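Long-range contacts in Nrps/pks (Streptomyces albus, PDB 4OPE), which probably catalyses, as the KS7 ketosynthase domain of OzmH, a chain-extending condensation in the biosynthesis of the polyketide antibiotic oxazolomycin: residues Pro282-Gly292 and Val321-Ala329; Thr336-Ser344 and Ala390-Asp398. One frame throughout, in Å; residues are numbered along the deposited sequence.

Contact 1: Pro282-Gly292 and Val321-Ala329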
loop_
_atom_site.group_PDB
_atom_site.type_symbol
_atom_site.label_atom_id
_atom_site.label_comp_id
_atom_site.label_asym_id
_atom_site.label_seq_id
_atom_site.Cartn_x
_atom_site.Cartn_y
_atom_site.Cartn_z
ATOM N N PRO A 282 -0.562 12.190 17.919
ATOM C CA PRO A 282 -1.362 11.048 18.267
ATOM C C PRO A 282 -2.644 11.441 18.939
ATOM O O PRO A 282 -2.676 12.342 19.780
ATOM C CB PRO A 282 -0.486 10.253 19.215
ATOM C CG PRO A 282 0.874 10.850 19.148
ATOM C CD PRO A 282 0.740 12.223 18.608
ATOM N N ASN A 283 -3.697 10.730 18.563
ATOM C CA ASN A 283 -5.028 11.009 19.006
ATOM C C ASN A 283 -5.571 9.854 19.844
ATOM O O ASN A 283 -5.865 8.791 19.340
ATOM C CB ASN A 283 -5.917 11.242 17.798
ATOM C CG ASN A 283 -7.342 11.493 18.181
ATOM O OD1 ASN A 283 -7.716 11.411 19.357
ATOM N ND2 ASN A 283 -8.169 11.794 17.183
ATOM N N PRO A 284 -5.773 10.088 21.134
ATOM C CA PRO A 284 -6.149 8.969 21.988
ATOM C C PRO A 284 -7.620 8.635 21.861
ATOM O O PRO A 284 -8.044 7.572 22.261
ATOM C CB PRO A 284 -5.799 9.481 23.392
ATOM C CG PRO A 284 -6.009 10.938 23.294
ATOM C CD PRO A 284 -5.610 11.338 21.899
ATOM N N ARG A 285 -8.405 9.531 21.317
ATOM C CA ARG A 285 -9.784 9.185 21.050
ATOM C C ARG A 285 -9.827 8.064 20.012
ATOM O O ARG A 285 -10.529 7.071 20.178
ATOM C CB ARG A 285 -10.558 10.410 20.550
ATOM C CG ARG A 285 -12.076 10.269 20.578
ATOM C CD ARG A 285 -12.784 11.017 19.437
ATOM N NE ARG A 285 -13.158 10.104 18.338
ATOM C CZ ARG A 285 -12.592 10.046 17.125
ATOM N NH1 ARG A 285 -13.034 9.142 16.249
ATOM N NH2 ARG A 285 -11.601 10.875 16.765
ATOM N N ALA A 286 -9.053 8.219 18.955
ATOM C CA ALA A 286 -9.087 7.299 17.841
ATOM C C ALA A 286 -8.417 5.985 18.210
ATOM O O ALA A 286 -8.884 4.920 17.820
ATOM C CB ALA A 286 -8.396 7.927 16.642
ATOM N N GLN A 287 -7.340 6.051 18.984
ATOM C CA GLN A 287 -6.745 4.862 19.517
ATOM C C GLN A 287 -7.755 4.084 20.333
ATOM O O GLN A 287 -7.878 2.856 20.217
ATOM C CB GLN A 287 -5.550 5.211 20.391
ATOM C CG GLN A 287 -4.392 5.861 19.618
ATOM C CD GLN A 287 -3.164 6.195 20.484
ATOM O OE1 GLN A 287 -3.044 5.756 21.616
ATOM N NE2 GLN A 287 -2.237 6.945 19.919
ATOM N N GLY A 288 -8.489 4.789 21.161
ATOM C CA GLY A 288 -9.537 4.168 21.953
ATOM C C GLY A 288 -10.606 3.451 21.132
ATOM O O GLY A 288 -10.967 2.285 21.426
ATOM N N VAL A 289 -11.115 4.135 20.119
ATOM C CA VAL A 289 -12.095 3.545 19.236
ATOM C C VAL A 289 -11.574 2.271 18.565
ATOM O O VAL A 289 -12.226 1.219 18.590
ATOM C CB VAL A 289 -12.505 4.537 18.139
ATOM C CG1 VAL A 289 -13.426 3.873 17.128
ATOM C CG2 VAL A 289 -13.175 5.746 18.780
ATOM N N LEU A 290 -10.383 2.377 17.973
ATOM C CA LEU A 290 -9.735 1.266 17.264
ATOM C C LEU A 290 -9.634 0.032 18.160
ATOM O O LEU A 290 -10.110 -1.039 17.802
ATOM C CB LEU A 290 -8.355 1.708 16.839
ATOM C CG LEU A 290 -7.490 0.643 16.186
ATOM C CD1 LEU A 290 -7.909 0.427 14.746
ATOM C CD2 LEU A 290 -6.021 1.004 16.266
ATOM N N ILE A 291 -9.031 0.194 19.331
ATOM C CA ILE A 291 -8.837 -0.912 20.235
ATOM C C ILE A 291 -10.175 -1.510 20.716
ATOM O O ILE A 291 -10.320 -2.735 20.837
ATOM C CB ILE A 291 -7.977 -0.468 21.443
ATOM C CG1 ILE A 291 -6.536 -0.189 20.994
ATOM C CG2 ILE A 291 -7.899 -1.549 22.487
ATOM C CD1 ILE A 291 -5.654 0.514 22.008
ATOM N N GLY A 292 -11.149 -0.639 20.974
ATOM C CA GLY A 292 -12.463 -1.056 21.410
ATOM C C GLY A 292 -13.109 -1.934 20.391
ATOM O O GLY A 292 -13.659 -2.989 20.711
ATOM N N VAL A 321 -0.217 9.334 25.900
ATOM C CA VAL A 321 -1.351 9.260 24.997
ATOM C C VAL A 321 -1.763 7.814 24.767
ATOM O O VAL A 321 -2.946 7.522 24.717
ATOM C CB VAL A 321 -1.047 9.976 23.667
ATOM C CG1 VAL A 321 -2.035 9.609 22.563
ATOM C CG2 VAL A 321 -1.050 11.479 23.913
ATOM N N GLU A 322 -0.799 6.915 24.639
ATOM C CA GLU A 322 -1.113 5.506 24.432
ATOM C C GLU A 322 -1.879 4.949 25.631
ATOM O O GLU A 322 -2.868 4.226 25.489
ATOM C CB GLU A 322 0.142 4.697 24.180
ATOM C CG GLU A 322 -0.139 3.236 23.875
ATOM C CD GLU A 322 1.019 2.473 23.193
ATOM O OE1 GLU A 322 2.178 2.974 23.157
ATOM O OE2 GLU A 322 0.747 1.343 22.671
ATOM N N ILE A 323 -1.457 5.330 26.816
ATOM C CA ILE A 323 -2.158 4.857 27.980
ATOM C C ILE A 323 -3.587 5.415 28.060
ATOM O O ILE A 323 -4.539 4.712 28.408
ATOM C CB ILE A 323 -1.376 5.140 29.265
ATOM C CG1 ILE A 323 0.011 4.516 29.202
ATOM C CG2 ILE A 323 -2.107 4.542 30.436
ATOM C CD1 ILE A 323 0.011 3.013 28.960
ATOM N N THR A 324 -3.750 6.671 27.729
ATOM C CA THR A 324 -5.061 7.250 27.738
ATOM C C THR A 324 -5.967 6.576 26.731
ATOM O O THR A 324 -7.124 6.378 27.010
ATOM C CB THR A 324 -4.960 8.704 27.360
ATOM O OG1 THR A 324 -4.024 9.318 28.243
ATOM C CG2 THR A 324 -6.315 9.381 27.442
ATOM N N GLY A 325 -5.448 6.240 25.552
ATOM C CA GLY A 325 -6.224 5.519 24.540
ATOM C C GLY A 325 -6.735 4.201 25.089
ATOM O O GLY A 325 -7.910 3.866 24.921
ATOM N N LEU A 326 -5.855 3.466 25.762
ATOM C CA LEU A 326 -6.196 2.193 26.327
ATOM C C LEU A 326 -7.286 2.343 27.361
ATOM O O LEU A 326 -8.289 1.626 27.309
ATOM C CB LEU A 326 -4.982 1.549 26.966
ATOM C CG LEU A 326 -3.948 0.973 25.990
ATOM C CD1 LEU A 326 -2.643 0.781 26.704
ATOM C CD2 LEU A 326 -4.375 -0.363 25.438
ATOM N N VAL A 327 -7.121 3.284 28.286
ATOM C CA VAL A 327 -8.164 3.564 29.295
ATOM C C VAL A 327 -9.450 3.938 28.600
ATOM O O VAL A 327 -10.485 3.539 29.003
ATOM C CB VAL A 327 -7.783 4.719 30.242
ATOM C CG1 VAL A 327 -8.990 5.172 31.074
ATOM C CG2 VAL A 327 -6.592 4.345 31.150
ATOM N N ARG A 328 -9.397 4.680 27.530
ATOM C CA ARG A 328 -10.615 4.979 26.805
ATOM C C ARG A 328 -11.258 3.755 26.201
ATOM O O ARG A 328 -12.471 3.689 26.117
ATOM C CB ARG A 328 -10.368 6.000 25.697
ATOM C CG ARG A 328 -10.023 7.370 26.233
ATOM C CD ARG A 328 -10.046 8.464 25.168
ATOM N NE ARG A 328 -11.319 8.392 24.444
ATOM C CZ ARG A 328 -12.298 9.290 24.534
ATOM N NH1 ARG A 328 -12.153 10.373 25.288
ATOM N NH2 ARG A 328 -13.423 9.105 23.841
ATOM N N ALA A 329 -10.464 2.789 25.764
ATOM C CA ALA A 329 -11.040 1.626 25.125
ATOM C C ALA A 329 -11.686 0.699 26.131
ATOM O O ALA A 329 -12.682 0.046 25.831
ATOM C CB ALA A 329 -9.983 0.888 24.330
HETATM O O HOH W 1 -3.416 3.305 22.990
#
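G288 and G325 meet where helices 284-292 and 321-329 cross, and their lack of side chains lets the two axes approach to 7.3 Å at a crossing angle of -47°. The main chains are in direct contact here: CA of G288 lies 3.4 Å from O of G325, and CA of G325 lies 3.6 Å from O of P284, both as CA-H...O contacts. A329 continues this tight line, its CB resting 3.4 Å from O of G288 and against CG2 of I291. Farther toward the sheet, CD1 of I291 meets CD2 of L326, closing the apolar side of the crossing.

At the start of helix 284-292, V321 turns CG1 anti to its own N (chi1 164°), which sets that methyl against CB of P282, the ring of P284 and NE2 of Q287. The Q287 side chain, extended beyond CG, crosses V321 at about a right angle, and a water donates to both its OE1 and the carbonyl oxygen of E322. N283 caps the helix through a bond from R285 N to its OD1.

The solvent side is looser. R328 bends over the helix start, and CG of R285 covers one face of its guanidinium, 3.7 Å from NH2; the two guanidinium planes stand 71° apart. R285 itself reaches away to a salt bridge with D166 of the second subunit, so this rim borders the dimer interface.

The E322 carboxylate accepts from the backbone N of H311 and G312. Q287 and I291 lean on strand 416-422, while L290 packs over strands 263-272 and 427-434, packing helix 284-298 against the large mixed sheet.

Contact 2: Thr336-Ser344 and Ala390-Asp398; sequences TGVRIPIGS and ATPFRLQRD
The guanidinium of R339 lies over the base of R394, whose CB sits 3.7 Å from NH2 and covers one face near its rim. The two guanidinium planes are turned 61° apart, so these arginines meet through aliphatic carbon, not as stacked ions. R394 bends back at chi2 (-67°), and its NH1 donates to two carbonyl oxygens of its own segment, T391 O and F393 O, a double grip that fixes the group beside the strand. NE2 of Q396 donates to D398 O, which lies close to the amide plane, and this bond sets the rotation of the amide, while its OE1 rests 3.5 Å from CB of P341. On the other side of the sheet the F393 ring runs beside I340, CE1 lying 4.2 Å from CD1 of that isoleucine, and both side chains point the same way; I342 CD1 and I340 O approach the ring obliquely.

Between these side chains runs a regular parallel ladder. I340 N donates to P392 O (2.9 Å) and R394 N to I340 O (3.0 Å); I342 N then donates to R394 O, and Q396 N to I342 O, the last nearly in line with the carbonyl bond. I340 and I342 supply every N-H and carbonyl that strand 340-343 uses in this ladder, so P341, which has no N-H, costs it no bond. I342 CG2 packs against CD2 of L395, 3.8 Å away. Just before the strand, T391 OG1 accepts from F393 N in an ST turn.

Strand 340-343 also bonds to L308 and A310, leaving 393-395 as the outermost strand of the sheet within the chain. Neighbouring parallel strands joined through helix 356-370 form a beta-alpha-beta crossover, consistent with the C-terminal half of a thiolase-fold ketosynthase.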
loop_
_atom_site.group_PDB
_atom_site.type_symbol
_atom_site.label_atom_id
_atom_site.label_comp_id
_atom_site.label_asym_id
_atom_site.label_seq_id
_atom_site.Cartn_x
_atom_site.Cartn_y
_atom_site.Cartn_z
ATOM N N THR A 336 -12.367 -5.106 37.366
ATOM C CA THR A 336 -12.020 -5.306 38.772
ATOM C C THR A 336 -11.117 -6.527 38.923
ATOM O O THR A 336 -11.424 -7.612 38.429
ATOM C CB THR A 336 -13.274 -5.402 39.673
ATOM O OG1 THR A 336 -14.247 -4.419 39.271
ATOM C CG2 THR A 336 -12.896 -5.159 41.132
ATOM N N GLY A 337 -9.972 -6.331 39.571
ATOM C CA GLY A 337 -8.998 -7.411 39.743
ATOM C C GLY A 337 -8.291 -7.804 38.454
ATOM O O GLY A 337 -7.671 -8.869 38.374
ATOM N N VAL A 338 -8.372 -6.944 37.443
ATOM C CA VAL A 338 -7.721 -7.208 36.181
ATOM C C VAL A 338 -6.334 -6.610 36.201
ATOM O O VAL A 338 -6.127 -5.491 36.642
ATOM C CB VAL A 338 -8.519 -6.647 35.004
ATOM C CG1 VAL A 338 -7.730 -6.806 33.714
ATOM C CG2 VAL A 338 -9.877 -7.351 34.909
ATOM N N ARG A 339 -5.376 -7.377 35.725
ATOM C CA ARG A 339 -4.001 -6.954 35.744
ATOM C C ARG A 339 -3.303 -7.476 34.498
ATOM O O ARG A 339 -3.197 -8.673 34.302
ATOM C CB ARG A 339 -3.358 -7.455 37.003
ATOM C CG ARG A 339 -1.970 -6.918 37.213
ATOM C CD ARG A 339 -0.989 -8.078 37.192
ATOM N NE ARG A 339 0.330 -7.671 37.684
ATOM C CZ ARG A 339 1.478 -7.824 37.018
ATOM N NH1 ARG A 339 1.504 -8.404 35.812
ATOM N NH2 ARG A 339 2.614 -7.397 37.569
ATOM N N ILE A 340 -2.874 -6.557 33.639
ATOM C CA ILE A 340 -2.417 -6.886 32.306
ATOM C C ILE A 340 -1.001 -6.412 32.112
ATOM O O ILE A 340 -0.727 -5.222 32.239
ATOM C CB ILE A 340 -3.242 -6.187 31.255
ATOM C CG1 ILE A 340 -4.685 -6.641 31.358
ATOM C CG2 ILE A 340 -2.671 -6.507 29.887
ATOM C CD1 ILE A 340 -5.631 -5.766 30.575
ATOM N N PRO A 341 -0.084 -7.342 31.817
ATOM C CA PRO A 341 1.281 -6.909 31.577
ATOM C C PRO A 341 1.441 -6.265 30.223
ATOM O O PRO A 341 0.798 -6.682 29.262
ATOM C CB PRO A 341 2.111 -8.187 31.688
ATOM C CG PRO A 341 1.126 -9.284 31.651
ATOM C CD PRO A 341 -0.143 -8.746 32.209
ATOM N N ILE A 342 2.279 -5.232 30.189
ATOM C CA ILE A 342 2.466 -4.383 29.012
ATOM C C ILE A 342 3.978 -4.201 28.812
ATOM O O ILE A 342 4.738 -4.231 29.784
ATOM C CB ILE A 342 1.834 -3.028 29.238
ATOM C CG1 ILE A 342 1.815 -2.214 27.967
ATOM C CG2 ILE A 342 2.635 -2.224 30.251
ATOM C CD1 ILE A 342 0.918 -1.006 28.053
ATOM N N GLY A 343 4.400 -4.059 27.553
ATOM C CA GLY A 343 5.809 -3.934 27.185
ATOM C C GLY A 343 5.933 -3.550 25.733
ATOM O O GLY A 343 4.939 -3.465 25.019
ATOM N N SER A 344 7.163 -3.296 25.289
ATOM C CA SER A 344 7.414 -2.956 23.905
ATOM C C SER A 344 8.751 -3.443 23.444
ATOM O O SER A 344 9.784 -3.060 24.006
ATOM C CB SER A 344 7.362 -1.456 23.670
ATOM O OG SER A 344 7.585 -1.132 22.275
ATOM N N ALA A 390 -3.328 3.490 38.419
ATOM C CA ALA A 390 -4.780 3.657 38.246
ATOM C C ALA A 390 -5.378 2.762 37.139
ATOM O O ALA A 390 -6.604 2.698 36.947
ATOM C CB ALA A 390 -5.070 5.115 37.934
ATOM N N THR A 391 -4.489 2.094 36.407
ATOM C CA THR A 391 -4.863 1.255 35.284
ATOM C C THR A 391 -4.491 -0.189 35.593
ATOM O O THR A 391 -3.763 -0.475 36.565
ATOM C CB THR A 391 -4.176 1.692 33.955
ATOM O OG1 THR A 391 -2.844 1.164 33.876
ATOM C CG2 THR A 391 -4.113 3.199 33.869
ATOM N N PRO A 392 -4.986 -1.091 34.749
ATOM C CA PRO A 392 -4.665 -2.482 34.839
ATOM C C PRO A 392 -3.220 -2.826 34.463
ATOM O O PRO A 392 -2.757 -3.912 34.803
ATOM C CB PRO A 392 -5.621 -3.110 33.827
ATOM C CG PRO A 392 -6.750 -2.163 33.751
ATOM C CD PRO A 392 -6.098 -0.841 33.827
ATOM N N PHE A 393 -2.521 -1.926 33.791
ATOM C CA PHE A 393 -1.281 -2.278 33.116
ATOM C C PHE A 393 -0.102 -2.241 34.039
ATOM O O PHE A 393 0.011 -1.368 34.821
ATOM C CB PHE A 393 -1.038 -1.349 31.905
ATOM C CG PHE A 393 -2.231 -1.266 31.001
ATOM C CD1 PHE A 393 -2.564 -2.328 30.181
ATOM C CD2 PHE A 393 -3.062 -0.176 31.036
ATOM C CE1 PHE A 393 -3.688 -2.291 29.384
ATOM C CE2 PHE A 393 -4.200 -0.138 30.258
ATOM C CZ PHE A 393 -4.516 -1.198 29.425
ATOM N N ARG A 394 0.784 -3.202 33.924
ATOM C CA ARG A 394 2.047 -3.173 34.637
ATOM C C ARG A 394 3.170 -3.482 33.658
ATOM O O ARG A 394 3.104 -4.424 32.879
ATOM C CB ARG A 394 2.066 -4.185 35.800
ATOM C CG ARG A 394 0.998 -3.941 36.862
ATOM C CD ARG A 394 1.156 -2.648 37.697
ATOM N NE ARG A 394 0.025 -2.505 38.638
ATOM C CZ ARG A 394 -1.110 -1.822 38.424
ATOM N NH1 ARG A 394 -1.327 -1.108 37.317
ATOM N NH2 ARG A 394 -2.044 -1.845 39.359
ATOM N N LEU A 395 4.185 -2.652 33.699
ATOM C CA LEU A 395 5.270 -2.788 32.813
ATOM C C LEU A 395 5.945 -4.089 33.176
ATOM O O LEU A 395 6.170 -4.380 34.297
ATOM C CB LEU A 395 6.194 -1.580 32.914
ATOM C CG LEU A 395 6.933 -1.049 31.688
ATOM C CD1 LEU A 395 8.368 -1.497 31.754
ATOM C CD2 LEU A 395 6.336 -1.438 30.340
ATOM N N GLN A 396 6.218 -4.895 32.177
ATOM C CA GLN A 396 6.851 -6.155 32.374
ATOM C C GLN A 396 8.335 -5.954 32.258
ATOM O O GLN A 396 8.867 -5.928 31.164
ATOM C CB GLN A 396 6.368 -7.107 31.299
ATOM C CG GLN A 396 6.917 -8.500 31.458
ATOM C CD GLN A 396 6.404 -9.167 32.689
ATOM O OE1 GLN A 396 5.212 -9.180 32.957
ATOM N NE2 GLN A 396 7.295 -9.709 33.443
ATOM N N ARG A 397 9.002 -5.838 33.394
ATOM C CA ARG A 397 10.406 -5.518 33.423
ATOM C C ARG A 397 11.269 -6.711 33.640
ATOM O O ARG A 397 12.475 -6.604 33.526
ATOM C CB ARG A 397 10.684 -4.554 34.560
ATOM C CG ARG A 397 9.923 -3.239 34.469
ATOM C CD ARG A 397 10.506 -2.244 35.470
ATOM N NE ARG A 397 9.600 -2.077 36.583
ATOM C CZ ARG A 397 9.089 -0.940 36.984
ATOM N NH1 ARG A 397 9.415 0.197 36.389
ATOM N NH2 ARG A 397 8.251 -0.949 38.001
ATOM N N ASP A 398 10.681 -7.848 33.977
ATOM C CA ASP A 398 11.475 -9.037 34.261
ATOM C C ASP A 398 11.035 -10.235 33.440
ATOM O O ASP A 398 9.854 -10.380 33.133
ATOM C CB ASP A 398 11.374 -9.375 35.748
ATOM C CG ASP A 398 12.173 -8.418 36.614
ATOM O OD1 ASP A 398 13.355 -8.159 36.262
ATOM O OD2 ASP A 398 11.625 -7.934 37.646
#

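Contacts 1 and 2 follow one another along the chain, their centres 16 Å apart, and both lie in the C-terminal part of the ketosynthase. Helix 318-329, one partner of contact 1, leads directly into strand 340-343 of contact 2, and it packs on the face of the sheet that carries F393 and I342. L326 joins the two sites: its CB lies 3.7 Å from CZ of F393, and its CD1 approaches CD1 of I342. V327 and I323 add contacts to the methyl of T391. Helix 318-329 thus packs beside helix 284-298 and over the outermost strands, so that the two contacts are adjacent parts of one layer of helices on the sheet.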